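Local coordinates for oxalate biosynthetic component 1 (Burkholderia thailandensis, PDB 5IKY), which acts as a bifunctional enzyme, a serine hydrolase with an additional lyase activity, that produces oxalate in quorum sensing-dependent oxalogenesis, at residues A[701-706]-A[993-998]; A[997-1002]-A[1067-1072]; A[693-698]-A[705-710]. All coordinates share one frame; numbering follows the deposited sequence.

Contact 1 (A[701-706]-A[993-998]); sequences YSNVVN and TAFNDV
Val704 and Asn996 mark the nearest approach of the two backbones, their CA atoms 6.6 Å apart, and no hydrogen bond passes between 701-706 and 993-998. One partner is the short strand 704-705, the second arm of a beta hairpin in the cap region. The other is a type I beta turn from Ala994 to Asp997, which leaves strand 988-992 of the alpha/beta-hydrolase sheet and leads into helix 998-1002. A bond from Asp997 N to Ala994 O, 3.2 Å long, closes the turn, and Asp997 then takes the N-cap of the helix. Between these two segments the cap meets the hydrolase core by packing alone, although hydrogen bonds join the two regions close by.

Val704 contributes the largest share of the buried surface. Its CG1 stands opposite the backbone N (chi1 -173°) and meets the start of the helix, touching Val998 CG1 at 3.9 Å. CG2 leans on the turn, 3.9 Å from Phe995 O and against Asn996 CA, and also approaches the same valine methyl. It comes within 4.0 Å of Phe995 CE2 as well, oblique to the ring. Phe995 swings its ring back to the strand because CG is trans to the backbone N, at chi1 168°, which brings Phe995 CZ to within 4.0 Å of Val704 CB; elsewhere the ring packs on Ile1011 and Leu707. The side chain of Asn996 leads off from the strand instead, and its OD1 accepts a hydrogen bond from Leu1058 N. At the end of the ring, Asn703 turns its amide 37° from the ring plane and sets OD1 at the ring edge, 4.0 Å from Phe995 CE2 and nearly as close to CZ.

Contact 2 (A[997-1002]-A[1067-1072]); sequences DVRSLA and DGHSIR
His1069 meets three residues of 997-1002 in turn, and tracing it outward from the backbone shows how a histidine can be oriented by its surroundings. Its CB already lies beside the acid, 3.5 Å from Asp997 OD1. CG is placed trans to the backbone N (chi1 -166°), which aims the ring at the N-terminus of helix 998-1002. ND1 then donates to both carboxylate oxygens, each through its syn lone pair. The bond to Asp997 OD2, 3.2 Å long, is nearly straight at 170° and lies in the ring plane; that to Asp997 OD1, 3.0 Å, is more bent, with the oxygen tilted from the plane. CE1 faces Ser1000 OG at 3.5 Å, near the ring edge. On the ring face runs the extended chain of Arg999, whose CD makes a CH-pi contact 4.3 Å from the His1069 ring centroid; the guanidinium of Arg999 stands almost perpendicular to the ring and meets His1069 CD2 at its own edge. At the tip, NE2 is hydrogen-bonded to Ser935 OG, at the end of strand 929-935.

The acid is itself held from several directions. Above the carboxylate plane, Ser1000 N donates to Asp997 OD1 at 3.2 Å in a capping bond, and Ser1000 OG to Asp997 OD2 at 2.8 Å, while Tyr1074 OH also binds OD2. Fixed in this way, the carboxylate would restrain rotation of the imidazole and keep NE2 directed at Ser935, an Asp-His-Ser chain consistent with the catalytic triad of alpha/beta hydrolases.

Contact 3 (A[693-698]-A[705-710]); sequences IPCRYN and VNLGLR
Leu709 CD1 touches both Ile693 CG2, at 3.9 Å, and the ring of Pro694, whose CG is 4.0 Å away. Leu709 and Pro694 both rest as well on Phe535 of helix 530-541. On another side, Cys695 SG touches Leu707 CD2 and sits close to the aliphatic part of Arg710, 3.5 Å from its CD; the guanidinium of Arg710 goes on to Ser1006 O and Leu1001 O.

Around this apolar patch the chain folds as a beta hairpin of the cap region, in which Arg696 and Val705 form an antiparallel hydrogen-bonded pair. Val705 N donates to Arg696 O at 2.8 Å, whereas the return bond from Arg696 N to Val705 O is weak. Just beyond, Cys695 N donates to Asn706 O at 3.1 Å.

Further out, the bent chain of Arg696 (chi3 47°) lays its guanidinium over Val705 CG2, which is centred 3.9 Å from the guanidinium plane. Asn706 extends its amide across the hairpin, and ND2 donates to Ile693 O at 3.0 Å with a fairly straight bond of 158°. Arg696 NH1 and Asn706 ND2 converge on OD2 of Asp531.

Overall arrangement
All three contacts are buried, yet their chemistry follows their place in the fold. Contact 3 lies wholly within the cap region and combines hairpin bonding with a small apolar patch; contact 2 lies wholly within the hydrolase region and is dominated by an acid-imidazole pair. Contact 1 bridges the two regions by apolar packing, sharing Val705 and Asn706 with contact 3 and Asp997 and Val998 with contact 2. Its centre is about 8 Å from each of the other two centres, which are themselves about 14 Å apart. Contacts 2 and 3 nevertheless meet directly, since Leu1001 packs on Leu707 and Val998 on Tyr697, placing helix 998-1002 beside the hairpin.

Contact 1 (A[701-706]-A[993-998])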
loop_
_atom_site.group_PDB
_atom_site.type_symbol
_atom_site.label_atom_id
_atom_site.label_comp_id
_atom_site.label_asym_id
_atom_site.label_seq_id
_atom_site.Cartn_x
_atom_site.Cartn_y
_atom_site.Cartn_z
ATOM N N TYR A 701 1.093 6.876 7.428
ATOM C CA TYR A 701 0.992 5.568 8.076
ATOM C C TYR A 701 -0.114 4.704 7.470
ATOM O O TYR A 701 -0.834 4.007 8.187
ATOM C CB TYR A 701 0.774 5.742 9.585
ATOM C CG TYR A 701 1.871 6.552 10.240
ATOM C CD1 TYR A 701 3.018 5.937 10.719
ATOM C CD2 TYR A 701 1.769 7.932 10.361
ATOM C CE1 TYR A 701 4.031 6.670 11.305
ATOM C CE2 TYR A 701 2.776 8.674 10.949
ATOM C CZ TYR A 701 3.905 8.036 11.419
ATOM O OH TYR A 701 4.911 8.766 12.008
ATOM N N SER A 702 -0.229 4.749 6.145
ATOM C CA SER A 702 -1.203 3.945 5.413
ATOM C C SER A 702 -0.602 2.624 4.953
ATOM O O SER A 702 -1.323 1.685 4.620
ATOM C CB SER A 702 -1.728 4.706 4.192
ATOM O OG SER A 702 -2.266 5.962 4.553
ATOM N N ASN A 703 0.723 2.563 4.921
ATOM C CA ASN A 703 1.408 1.431 4.317
ATOM C C ASN A 703 2.849 1.312 4.801
ATOM O O ASN A 703 3.393 2.243 5.398
ATOM C CB ASN A 703 1.370 1.561 2.791
ATOM C CG ASN A 703 1.617 0.246 2.080
ATOM O OD1 ASN A 703 1.363 -0.829 2.625
ATOM N ND2 ASN A 703 2.122 0.325 0.853
ATOM N N VAL A 704 3.458 0.159 4.545
ATOM C CA VAL A 704 4.856 -0.067 4.880
ATOM C C VAL A 704 5.664 -0.260 3.601
ATOM O O VAL A 704 5.294 -1.059 2.742
ATOM C CB VAL A 704 5.030 -1.294 5.797
ATOM C CG1 VAL A 704 6.472 -1.409 6.259
ATOM C CG2 VAL A 704 4.096 -1.196 6.995
ATOM N N VAL A 705 6.765 0.477 3.477
ATOM C CA VAL A 705 7.580 0.433 2.267
ATOM C C VAL A 705 8.986 -0.091 2.552
ATOM O O VAL A 705 9.351 -0.303 3.708
ATOM C CB VAL A 705 7.678 1.824 1.611
ATOM C CG1 VAL A 705 6.297 2.447 1.486
ATOM C CG2 VAL A 705 8.591 2.727 2.416
ATOM N N ASN A 706 9.761 -0.291 1.487
ATOM C CA ASN A 706 11.123 -0.825 1.566
ATOM C C ASN A 706 11.179 -2.179 2.265
ATOM O O ASN A 706 12.027 -2.414 3.127
ATOM C CB ASN A 706 12.056 0.164 2.271
ATOM C CG ASN A 706 12.213 1.463 1.505
ATOM O OD1 ASN A 706 11.986 1.515 0.295
ATOM N ND2 ASN A 706 12.614 2.522 2.207
ATOM N N THR A 993 2.777 -12.155 14.507
ATOM C CA THR A 993 3.435 -10.899 14.160
ATOM C C THR A 993 2.616 -10.115 13.136
ATOM O O THR A 993 2.123 -10.677 12.157
ATOM C CB THR A 993 4.857 -11.143 13.613
ATOM O OG1 THR A 993 5.630 -11.848 14.592
ATOM C CG2 THR A 993 5.544 -9.826 13.288
ATOM N N ALA A 994 2.474 -8.816 13.377
ATOM C CA ALA A 994 1.651 -7.957 12.534
ATOM C C ALA A 994 2.438 -7.345 11.376
ATOM O O ALA A 994 3.638 -7.093 11.485
ATOM C CB ALA A 994 1.013 -6.860 13.372
ATOM N N PHE A 995 1.746 -7.099 10.268
ATOM C CA PHE A 995 2.366 -6.529 9.077
ATOM C C PHE A 995 2.853 -5.104 9.311
ATOM O O PHE A 995 3.894 -4.704 8.794
ATOM C CB PHE A 995 1.385 -6.557 7.905
ATOM C CG PHE A 995 1.828 -5.744 6.722
ATOM C CD1 PHE A 995 2.873 -6.175 5.920
ATOM C CD2 PHE A 995 1.190 -4.556 6.403
ATOM C CE1 PHE A 995 3.280 -5.431 4.826
ATOM C CE2 PHE A 995 1.590 -3.808 5.312
ATOM C CZ PHE A 995 2.637 -4.246 4.522
ATOM N N ASN A 996 2.097 -4.338 10.092
ATOM C CA ASN A 996 2.465 -2.955 10.372
ATOM C C ASN A 996 3.421 -2.844 11.552
ATOM O O ASN A 996 3.775 -1.742 11.974
ATOM C CB ASN A 996 1.220 -2.109 10.630
ATOM C CG ASN A 996 0.311 -2.723 11.669
ATOM O OD1 ASN A 996 0.124 -3.939 11.704
ATOM N ND2 ASN A 996 -0.257 -1.885 12.529
ATOM N N ASP A 997 3.831 -3.987 12.093
ATOM C CA ASP A 997 4.858 -3.999 13.125
ATOM C C ASP A 997 6.213 -3.828 12.450
ATOM O O ASP A 997 6.931 -4.803 12.220
ATOM C CB ASP A 997 4.808 -5.292 13.940
ATOM C CG ASP A 997 5.631 -5.213 15.211
ATOM O OD1 ASP A 997 6.486 -4.309 15.320
ATOM O OD2 ASP A 997 5.431 -6.067 16.101
ATOM N N VAL A 998 6.551 -2.582 12.137
ATOM C CA VAL A 998 7.734 -2.286 11.344
ATOM C C VAL A 998 9.030 -2.643 12.074
ATOM O O VAL A 998 10.029 -2.977 11.440
ATOM C CB VAL A 998 7.766 -0.799 10.926
ATOM C CG1 VAL A 998 6.599 -0.490 10.007
ATOM C CG2 VAL A 998 7.745 0.108 12.148
#

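Contact 2 (A[997-1002]-A[1067-1072])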
loop_
_atom_site.group_PDB
_atom_site.type_symbol
_atom_site.label_atom_id
_atom_site.label_comp_id
_atom_site.label_asym_id
_atom_site.label_seq_id
_atom_site.Cartn_x
_atom_site.Cartn_y
_atom_site.Cartn_z
ATOM N N ASP A 997 3.831 -3.987 12.093
ATOM C CA ASP A 997 4.858 -3.999 13.125
ATOM C C ASP A 997 6.213 -3.828 12.450
ATOM O O ASP A 997 6.931 -4.803 12.220
ATOM C CB ASP A 997 4.808 -5.292 13.940
ATOM C CG ASP A 997 5.631 -5.213 15.211
ATOM O OD1 ASP A 997 6.486 -4.309 15.320
ATOM O OD2 ASP A 997 5.431 -6.067 16.101
ATOM N N VAL A 998 6.551 -2.582 12.137
ATOM C CA VAL A 998 7.734 -2.286 11.344
ATOM C C VAL A 998 9.030 -2.643 12.074
ATOM O O VAL A 998 10.029 -2.977 11.440
ATOM C CB VAL A 998 7.766 -0.799 10.926
ATOM C CG1 VAL A 998 6.599 -0.490 10.007
ATOM C CG2 VAL A 998 7.745 0.108 12.148
ATOM N N ARG A 999 9.012 -2.590 13.402
ATOM C CA ARG A 999 10.207 -2.924 14.169
ATOM C C ARG A 999 10.441 -4.430 14.159
ATOM O O ARG A 999 11.587 -4.883 14.093
ATOM C CB ARG A 999 10.110 -2.411 15.604
ATOM C CG ARG A 999 11.471 -2.278 16.273
ATOM C CD ARG A 999 11.370 -1.925 17.749
ATOM N NE ARG A 999 12.695 -1.858 18.362
ATOM C CZ ARG A 999 12.935 -2.024 19.658
ATOM N NH1 ARG A 999 11.938 -2.271 20.494
ATOM N NH2 ARG A 999 14.176 -1.943 20.117
ATOM N N SER A 1000 9.356 -5.201 14.215
ATOM C CA SER A 1000 9.452 -6.648 14.080
ATOM C C SER A 1000 9.792 -7.038 12.647
ATOM O O SER A 1000 10.545 -7.983 12.418
ATOM C CB SER A 1000 8.151 -7.324 14.508
ATOM O OG SER A 1000 7.935 -7.187 15.901
ATOM N N LEU A 1001 9.231 -6.308 11.687
ATOM C CA LEU A 1001 9.520 -6.556 10.279
ATOM C C LEU A 1001 10.990 -6.313 9.967
ATOM O O LEU A 1001 11.638 -7.136 9.324
ATOM C CB LEU A 1001 8.648 -5.680 9.382
ATOM C CG LEU A 1001 7.428 -6.361 8.762
ATOM C CD1 LEU A 1001 6.776 -5.440 7.756
ATOM C CD2 LEU A 1001 7.819 -7.670 8.107
ATOM N N ALA A 1002 11.509 -5.182 10.434
ATOM C CA ALA A 1002 12.905 -4.821 10.201
ATOM C C ALA A 1002 13.862 -5.829 10.831
ATOM O O ALA A 1002 15.004 -5.969 10.397
ATOM C CB ALA A 1002 13.185 -3.423 10.739
ATOM N N ASP A 1067 2.398 2.691 15.604
ATOM C CA ASP A 1067 2.458 2.079 16.933
ATOM C C ASP A 1067 2.028 0.610 16.898
ATOM O O ASP A 1067 1.184 0.175 17.682
ATOM C CB ASP A 1067 1.592 2.873 17.920
ATOM C CG ASP A 1067 1.843 2.485 19.366
ATOM O OD1 ASP A 1067 2.908 2.850 19.907
ATOM O OD2 ASP A 1067 0.967 1.826 19.964
ATOM N N GLY A 1068 2.620 -0.150 15.982
ATOM C CA GLY A 1068 2.237 -1.536 15.779
ATOM C C GLY A 1068 3.085 -2.538 16.538
ATOM O O GLY A 1068 3.009 -3.740 16.284
ATOM N N HIS A 1069 3.890 -2.049 17.476
ATOM C CA HIS A 1069 4.772 -2.917 18.247
ATOM C C HIS A 1069 4.315 -3.052 19.702
ATOM O O HIS A 1069 4.934 -3.765 20.491
ATOM C CB HIS A 1069 6.209 -2.388 18.196
ATOM C CG HIS A 1069 7.233 -3.368 18.678
ATOM N ND1 HIS A 1069 7.356 -4.637 18.151
ATOM C CD2 HIS A 1069 8.179 -3.268 19.643
ATOM C CE1 HIS A 1069 8.335 -5.273 18.768
ATOM N NE2 HIS A 1069 8.851 -4.466 19.677
ATOM N N SER A 1070 3.228 -2.371 20.053
ATOM C CA SER A 1070 2.741 -2.394 21.428
ATOM C C SER A 1070 2.163 -3.759 21.785
ATOM O O SER A 1070 1.288 -4.278 21.090
ATOM C CB SER A 1070 1.689 -1.306 21.651
ATOM O OG SER A 1070 0.396 -1.779 21.326
ATOM N N ILE A 1071 2.659 -4.334 22.877
ATOM C CA ILE A 1071 2.205 -5.643 23.329
ATOM C C ILE A 1071 0.728 -5.594 23.730
ATOM O O ILE A 1071 0.028 -6.607 23.686
ATOM C CB ILE A 1071 3.066 -6.152 24.511
ATOM C CG1 ILE A 1071 2.667 -7.577 24.905
ATOM C CG2 ILE A 1071 2.975 -5.205 25.699
ATOM C CD1 ILE A 1071 2.744 -8.565 23.765
ATOM N N ARG A 1072 0.258 -4.406 24.100
ATOM C CA ARG A 1072 -1.139 -4.217 24.476
ATOM C C ARG A 1072 -2.074 -4.497 23.302
ATOM O O ARG A 1072 -2.993 -5.305 23.419
ATOM C CB ARG A 1072 -1.367 -2.798 25.004
#

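Contact 3 (A[693-698]-A[705-710])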
loop_
_atom_site.group_PDB
_atom_site.type_symbol
_atom_site.label_atom_id
_atom_site.label_comp_id
_atom_site.label_asym_id
_atom_site.label_seq_id
_atom_site.Cartn_x
_atom_site.Cartn_y
_atom_site.Cartn_z
ATOM N N ILE A 693 15.844 2.976 7.301
ATOM C CA ILE A 693 15.463 2.850 5.896
ATOM C C ILE A 693 14.622 1.592 5.615
ATOM O O ILE A 693 13.596 1.686 4.937
ATOM C CB ILE A 693 16.703 2.858 4.974
ATOM C CG1 ILE A 693 17.421 4.205 5.063
ATOM C CG2 ILE A 693 16.307 2.568 3.528
ATOM C CD1 ILE A 693 18.708 4.257 4.273
ATOM N N PRO A 694 15.033 0.415 6.130
ATOM C CA PRO A 694 14.161 -0.734 5.858
ATOM C C PRO A 694 12.830 -0.639 6.594
ATOM O O PRO A 694 12.796 -0.162 7.727
ATOM C CB PRO A 694 14.971 -1.933 6.373
ATOM C CG PRO A 694 16.365 -1.436 6.525
ATOM C CD PRO A 694 16.236 0.007 6.876
ATOM N N CYS A 695 11.758 -1.080 5.943
ATOM C CA CYS A 695 10.432 -1.158 6.553
ATOM C C CYS A 695 9.954 0.188 7.098
ATOM O O CYS A 695 9.551 0.302 8.255
ATOM C CB CYS A 695 10.431 -2.212 7.658
ATOM S SG CYS A 695 10.964 -3.839 7.083
ATOM N N ARG A 696 10.004 1.201 6.241
ATOM C CA ARG A 696 9.526 2.542 6.556
ATOM C C ARG A 696 8.001 2.626 6.501
ATOM O O ARG A 696 7.348 1.807 5.854
ATOM C CB ARG A 696 10.117 3.552 5.571
ATOM C CG ARG A 696 11.279 4.374 6.071
ATOM C CD ARG A 696 11.742 5.315 4.966
ATOM N NE ARG A 696 10.618 6.013 4.346
ATOM C CZ ARG A 696 10.430 6.125 3.033
ATOM N NH1 ARG A 696 11.297 5.587 2.185
ATOM N NH2 ARG A 696 9.375 6.778 2.565
ATOM N N TYR A 697 7.440 3.625 7.175
ATOM C CA TYR A 697 6.052 4.004 6.950
ATOM C C TYR A 697 5.998 5.001 5.804
ATOM O O TYR A 697 6.966 5.720 5.558
ATOM C CB TYR A 697 5.424 4.633 8.198
ATOM C CG TYR A 697 5.029 3.662 9.283
ATOM C CD1 TYR A 697 3.996 2.754 9.090
ATOM C CD2 TYR A 697 5.670 3.675 10.515
ATOM C CE1 TYR A 697 3.628 1.870 10.090
ATOM C CE2 TYR A 697 5.309 2.799 11.518
ATOM C CZ TYR A 697 4.289 1.899 11.302
ATOM O OH TYR A 697 3.934 1.027 12.305
ATOM N N ASN A 698 4.869 5.055 5.107
ATOM C CA ASN A 698 4.624 6.159 4.194
ATOM C C ASN A 698 4.167 7.366 5.015
ATOM O O ASN A 698 4.034 7.269 6.235
ATOM C CB ASN A 698 3.601 5.781 3.122
ATOM C CG ASN A 698 2.269 5.358 3.705
ATOM O OD1 ASN A 698 2.156 5.077 4.898
ATOM N ND2 ASN A 698 1.252 5.295 2.854
ATOM N N VAL A 705 6.765 0.477 3.477
ATOM C CA VAL A 705 7.580 0.433 2.267
ATOM C C VAL A 705 8.986 -0.091 2.552
ATOM O O VAL A 705 9.351 -0.303 3.708
ATOM C CB VAL A 705 7.678 1.824 1.611
ATOM C CG1 VAL A 705 6.297 2.447 1.486
ATOM C CG2 VAL A 705 8.591 2.727 2.416
ATOM N N ASN A 706 9.761 -0.291 1.487
ATOM C CA ASN A 706 11.123 -0.825 1.566
ATOM C C ASN A 706 11.179 -2.179 2.265
ATOM O O ASN A 706 12.027 -2.414 3.127
ATOM C CB ASN A 706 12.056 0.164 2.271
ATOM C CG ASN A 706 12.213 1.463 1.505
ATOM O OD1 ASN A 706 11.986 1.515 0.295
ATOM N ND2 ASN A 706 12.614 2.522 2.207
ATOM N N LEU A 707 10.271 -3.069 1.876
ATOM C CA LEU A 707 10.198 -4.407 2.450
ATOM C C LEU A 707 11.172 -5.364 1.774
ATOM O O LEU A 707 11.455 -6.445 2.291
ATOM C CB LEU A 707 8.775 -4.953 2.338
ATOM C CG LEU A 707 7.703 -4.156 3.077
ATOM C CD1 LEU A 707 6.321 -4.717 2.782
ATOM C CD2 LEU A 707 7.989 -4.178 4.565
ATOM N N GLY A 708 11.683 -4.961 0.616
ATOM C CA GLY A 708 12.564 -5.806 -0.167
ATOM C C GLY A 708 13.939 -5.996 0.444
ATOM O O GLY A 708 14.555 -7.049 0.278
ATOM N N LEU A 709 14.417 -4.977 1.154
ATOM C CA LEU A 709 15.750 -5.006 1.756
ATOM C C LEU A 709 15.957 -6.203 2.688
ATOM O O LEU A 709 17.075 -6.697 2.824
ATOM C CB LEU A 709 16.013 -3.707 2.518
ATOM C CG LEU A 709 15.996 -2.427 1.680
ATOM C CD1 LEU A 709 16.211 -1.205 2.560
ATOM C CD2 LEU A 709 17.046 -2.486 0.573
ATOM N N ARG A 710 14.877 -6.671 3.313
ATOM C CA ARG A 710 14.946 -7.784 4.261
ATOM C C ARG A 710 15.448 -9.083 3.631
ATOM O O ARG A 710 16.004 -9.938 4.320
ATOM C CB ARG A 710 13.572 -8.045 4.890
ATOM C CG ARG A 710 12.836 -6.811 5.372
ATOM C CD ARG A 710 11.604 -7.194 6.190
ATOM N NE ARG A 710 10.814 -8.233 5.538
ATOM C CZ ARG A 710 10.333 -9.307 6.154
ATOM N NH1 ARG A 710 10.548 -9.490 7.451
ATOM N NH2 ARG A 710 9.628 -10.197 5.470
#